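Elongation factor G (Thermus thermophilus, PDB 2DY1) binds GTP with magnesium and probably acts as a translation elongation factor with GTPase activity. Local coordinates at residues Tyr508-Ala519 with Ser547-Ser557. Residues are numbered along the deposited sequence; the frame is centred on the assembly and turned at random.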
loop_
_atom_site.group_PDB
_atom_site.type_symbol
_atom_site.label_atom_id
_atom_site.label_comp_id
_atom_site.label_asym_id
_atom_site.label_seq_id
_atom_site.Cartn_x
_atom_site.Cartn_y
_atom_site.Cartn_z
ATOM N N TYR A 508 38.043 -32.029 6.458
ATOM C CA TYR A 508 37.088 -32.336 5.397
ATOM C C TYR A 508 35.640 -32.253 5.868
ATOM O O TYR A 508 34.723 -32.485 5.084
ATOM C CB TYR A 508 37.342 -33.722 4.802
ATOM C CG TYR A 508 38.590 -33.796 3.959
ATOM C CD1 TYR A 508 38.828 -32.859 2.951
ATOM C CD2 TYR A 508 39.527 -34.804 4.157
ATOM C CE1 TYR A 508 39.976 -32.929 2.156
ATOM C CE2 TYR A 508 40.679 -34.883 3.376
ATOM C CZ TYR A 508 40.897 -33.944 2.375
ATOM O OH TYR A 508 42.029 -34.026 1.594
ATOM N N GLN A 509 35.426 -31.910 7.137
ATOM C CA GLN A 509 34.062 -31.835 7.652
ATOM C C GLN A 509 33.217 -30.816 6.891
ATOM O O GLN A 509 32.072 -31.086 6.547
ATOM C CB GLN A 509 34.046 -31.490 9.151
ATOM C CG GLN A 509 32.649 -31.568 9.760
ATOM C CD GLN A 509 32.593 -31.181 11.234
ATOM O OE1 GLN A 509 33.533 -31.426 11.993
ATOM N NE2 GLN A 509 31.469 -30.593 11.647
ATOM N N GLU A 510 33.778 -29.644 6.624
ATOM C CA GLU A 510 33.033 -28.613 5.900
ATOM C C GLU A 510 32.632 -29.086 4.495
ATOM O O GLU A 510 31.501 -28.872 4.055
ATOM C CB GLU A 510 33.875 -27.335 5.806
ATOM C CG GLU A 510 33.166 -26.160 5.151
ATOM C CD GLU A 510 34.122 -25.046 4.755
ATOM O OE1 GLU A 510 33.642 -23.943 4.415
ATOM O OE2 GLU A 510 35.351 -25.274 4.777
ATOM N N ALA A 511 33.559 -29.726 3.782
ATOM C CA ALA A 511 33.262 -30.213 2.435
ATOM C C ALA A 511 32.197 -31.296 2.443
ATOM O O ALA A 511 31.368 -31.374 1.540
ATOM C CB ALA A 511 34.527 -30.750 1.772
ATOM N N ILE A 512 32.237 -32.154 3.457
ATOM C CA ILE A 512 31.269 -33.224 3.550
ATOM C C ILE A 512 29.892 -32.625 3.804
ATOM O O ILE A 512 28.930 -32.985 3.126
ATOM C CB ILE A 512 31.695 -34.230 4.651
ATOM C CG1 ILE A 512 32.943 -34.991 4.152
ATOM C CG2 ILE A 512 30.564 -35.222 4.979
ATOM C CD1 ILE A 512 33.664 -35.821 5.209
ATOM N N GLU A 513 29.785 -31.710 4.758
ATOM C CA GLU A 513 28.484 -31.099 5.009
ATOM C C GLU A 513 27.989 -30.378 3.756
ATOM O O GLU A 513 26.802 -30.428 3.437
ATOM C CB GLU A 513 28.529 -30.115 6.185
ATOM C CG GLU A 513 27.142 -29.553 6.492
ATOM C CD GLU A 513 27.021 -28.874 7.849
ATOM O OE1 GLU A 513 28.056 -28.543 8.466
ATOM O OE2 GLU A 513 25.869 -28.660 8.288
ATOM N N GLU A 514 28.892 -29.712 3.045
ATOM C CA GLU A 514 28.515 -29.011 1.810
ATOM C C GLU A 514 27.876 -29.965 0.810
ATOM O O GLU A 514 26.857 -29.653 0.203
ATOM C CB GLU A 514 29.741 -28.379 1.144
ATOM C CG GLU A 514 30.227 -27.075 1.734
ATOM C CD GLU A 514 31.459 -26.554 0.999
ATOM O OE1 GLU A 514 31.454 -26.566 -0.255
ATOM O OE2 GLU A 514 32.425 -26.134 1.673
ATOM N N GLY A 515 28.502 -31.128 0.621
ATOM C CA GLY A 515 27.984 -32.116 -0.310
ATOM C C GLY A 515 26.612 -32.643 0.066
ATOM O O GLY A 515 25.781 -32.930 -0.790
ATOM N N ILE A 516 26.376 -32.807 1.361
ATOM C CA ILE A 516 25.075 -33.273 1.815
ATOM C C ILE A 516 24.049 -32.180 1.563
ATOM O O ILE A 516 22.961 -32.452 1.055
ATOM C CB ILE A 516 25.096 -33.635 3.334
ATOM C CG1 ILE A 516 25.787 -34.994 3.516
ATOM C CG2 ILE A 516 23.675 -33.680 3.885
ATOM C CD1 ILE A 516 26.607 -35.099 4.795
ATOM N N LYS A 517 24.392 -30.943 1.913
ATOM C CA LYS A 517 23.455 -29.848 1.700
ATOM C C LYS A 517 23.133 -29.684 0.213
ATOM O O LYS A 517 21.984 -29.448 -0.159
ATOM C CB LYS A 517 24.003 -28.546 2.282
ATOM C CG LYS A 517 23.947 -28.475 3.810
ATOM C CD LYS A 517 24.534 -27.152 4.294
ATOM C CE LYS A 517 24.347 -26.956 5.785
ATOM N NZ LYS A 517 24.922 -25.656 6.241
ATOM N N GLU A 518 24.138 -29.841 -0.641
ATOM C CA GLU A 518 23.918 -29.704 -2.076
ATOM C C GLU A 518 22.992 -30.783 -2.629
ATOM O O GLU A 518 22.094 -30.490 -3.421
ATOM C CB GLU A 518 25.270 -29.686 -2.806
ATOM C CG GLU A 518 26.123 -28.480 -2.385
ATOM C CD GLU A 518 27.560 -28.516 -2.897
ATOM O OE1 GLU A 518 28.042 -29.603 -3.283
ATOM O OE2 GLU A 518 28.213 -27.450 -2.892
ATOM N N ALA A 519 23.174 -32.028 -2.195
ATOM C CA ALA A 519 22.332 -33.110 -2.675
ATOM C C ALA A 519 20.928 -32.969 -2.108
ATOM O O ALA A 519 19.953 -33.417 -2.716
ATOM C CB ALA A 519 22.923 -34.466 -2.272
ATOM N N SER A 547 42.956 -37.533 -1.835
ATOM C CA SER A 547 41.773 -36.936 -1.224
ATOM C C SER A 547 41.709 -35.416 -1.351
ATOM O O SER A 547 42.730 -34.729 -1.300
ATOM C CB SER A 547 41.664 -37.362 0.248
ATOM O OG SER A 547 41.078 -38.644 0.313
ATOM N N SER A 548 40.496 -34.891 -1.502
ATOM C CA SER A 548 40.295 -33.449 -1.656
ATOM C C SER A 548 38.892 -33.061 -1.212
ATOM O O SER A 548 38.083 -33.928 -0.893
ATOM C CB SER A 548 40.451 -33.055 -3.125
ATOM O OG SER A 548 39.393 -33.601 -3.897
ATOM N N ASP A 549 38.599 -31.765 -1.215
ATOM C CA ASP A 549 37.266 -31.309 -0.841
ATOM C C ASP A 549 36.261 -31.764 -1.894
ATOM O O ASP A 549 35.161 -32.204 -1.562
ATOM C CB ASP A 549 37.224 -29.788 -0.710
ATOM C CG ASP A 549 38.036 -29.288 0.467
ATOM O OD1 ASP A 549 38.106 -29.997 1.494
ATOM O OD2 ASP A 549 38.593 -28.178 0.376
ATOM N N LEU A 550 36.640 -31.673 -3.166
ATOM C CA LEU A 550 35.741 -32.088 -4.240
ATOM C C LEU A 550 35.396 -33.566 -4.133
ATOM O O LEU A 550 34.229 -33.943 -4.273
ATOM C CB LEU A 550 36.373 -31.804 -5.619
ATOM C CG LEU A 550 35.635 -32.410 -6.823
ATOM C CD1 LEU A 550 34.275 -31.743 -6.989
ATOM C CD2 LEU A 550 36.479 -32.233 -8.094
ATOM N N ALA A 551 36.407 -34.405 -3.902
ATOM C CA ALA A 551 36.188 -35.843 -3.780
ATOM C C ALA A 551 35.248 -36.118 -2.613
ATOM O O ALA A 551 34.369 -36.986 -2.712
ATOM C CB ALA A 551 37.510 -36.553 -3.555
ATOM N N PHE A 552 35.424 -35.381 -1.528
ATOM C CA PHE A 552 34.550 -35.590 -0.376
ATOM C C PHE A 552 33.156 -34.982 -0.567
ATOM O O PHE A 552 32.187 -35.526 -0.056
ATOM C CB PHE A 552 35.210 -35.091 0.922
ATOM C CG PHE A 552 36.027 -36.152 1.620
ATOM C CD1 PHE A 552 37.420 -36.129 1.578
ATOM C CD2 PHE A 552 35.390 -37.238 2.226
ATOM C CE1 PHE A 552 38.167 -37.178 2.130
ATOM C CE2 PHE A 552 36.122 -38.291 2.776
ATOM C CZ PHE A 552 37.520 -38.258 2.728
ATOM N N GLN A 553 33.041 -33.884 -1.320
ATOM C CA GLN A 553 31.725 -33.288 -1.570
ATOM C C GLN A 553 30.933 -34.278 -2.405
ATOM O O GLN A 553 29.752 -34.509 -2.157
ATOM C CB GLN A 553 31.839 -31.973 -2.356
ATOM C CG GLN A 553 32.604 -30.865 -1.662
ATOM C CD GLN A 553 32.584 -29.554 -2.451
ATOM O OE1 GLN A 553 33.499 -28.737 -2.337
ATOM N NE2 GLN A 553 31.531 -29.345 -3.240
ATOM N N ILE A 554 31.587 -34.861 -3.413
ATOM C CA ILE A 554 30.914 -35.830 -4.264
ATOM C C ILE A 554 30.549 -37.095 -3.494
ATOM O O ILE A 554 29.434 -37.598 -3.606
ATOM C CB ILE A 554 31.796 -36.230 -5.485
ATOM C CG1 ILE A 554 32.123 -34.993 -6.323
ATOM C CG2 ILE A 554 31.071 -37.281 -6.314
ATOM C CD1 ILE A 554 33.058 -35.281 -7.486
ATOM N N ALA A 555 31.502 -37.633 -2.733
ATOM C CA ALA A 555 31.235 -38.842 -1.967
ATOM C C ALA A 555 30.053 -38.604 -1.023
ATOM O O ALA A 555 29.182 -39.462 -0.875
ATOM C CB ALA A 555 32.481 -39.244 -1.181
ATOM N N ALA A 556 30.024 -37.426 -0.405
ATOM C CA ALA A 556 28.947 -37.079 0.522
ATOM C C ALA A 556 27.605 -36.976 -0.216
ATOM O O ALA A 556 26.580 -37.472 0.263
ATOM C CB ALA A 556 29.285 -35.763 1.243
ATOM N N SER A 557 27.625 -36.370 -1.403
ATOM C CA SER A 557 26.405 -36.235 -2.206
ATOM C C SER A 557 25.894 -37.607 -2.627
ATOM O O SER A 557 24.696 -37.896 -2.530
ATOM C CB SER A 557 26.679 -35.363 -3.439
ATOM O OG SER A 557 25.542 -35.334 -4.288
HETATM O O HOH W 1 36.310 -29.213 4.059
#
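Tyr508 and Phe552 pack against each other where the two helices of domain IV, 509-520 and 549-566, meet on its mixed sheet, consistent with an S5-like α/β fold. Near Gly515 and Gln553 the helix segments come within 7.1 Å, axis to axis, at a crossing angle of -42°. Phe552 lays its CD1/CE1 side over one face of the tyrosine ring, CE1 lying 3.4 Å from Tyr508 CD2, with the ring planes inclined by 31°. Tyr508 CG stands anti to the carbonyl carbon (chi1 -72°), which carries the ring across the start of the second helix and Tyr508 OH to 3.1 Å from Ser547 O. In the ring plane, Asp549 OD1 meets the CD1/CE1 edge, its carboxylate nearly perpendicular to the ring; the same oxygen accepts from a water that in turn accepts from Ala511 N, bridging the helix starts. Were Tyr508 replaced by an alanine, the Phe552 ring would probably lose its cover on this side and Asp549 OD1 its aromatic edge. Ile512 runs alongside Phe552, Ile512 CD1 3.7 Å from Phe552 CD2, and both reach toward the sheet, where Trp497 and Val483 respectively touch them. Ser548 N-caps the second helix through Ala551 N, while its OG also bonds Gln479. Farther along, Gln553 is a knob among Ala511, Glu514, Gly515 and Glu518, its extended chain bringing OE1 near the Glu514 carboxylate and Gln553 NE2 to 3.5 Å from Glu518 OE1. Gly515 permits this closeness, since any CB would collide with Gln553 O and Ala556 CB; instead Gly515 CA makes a CA-H...O contact with Gln553 O, 3.5 Å away.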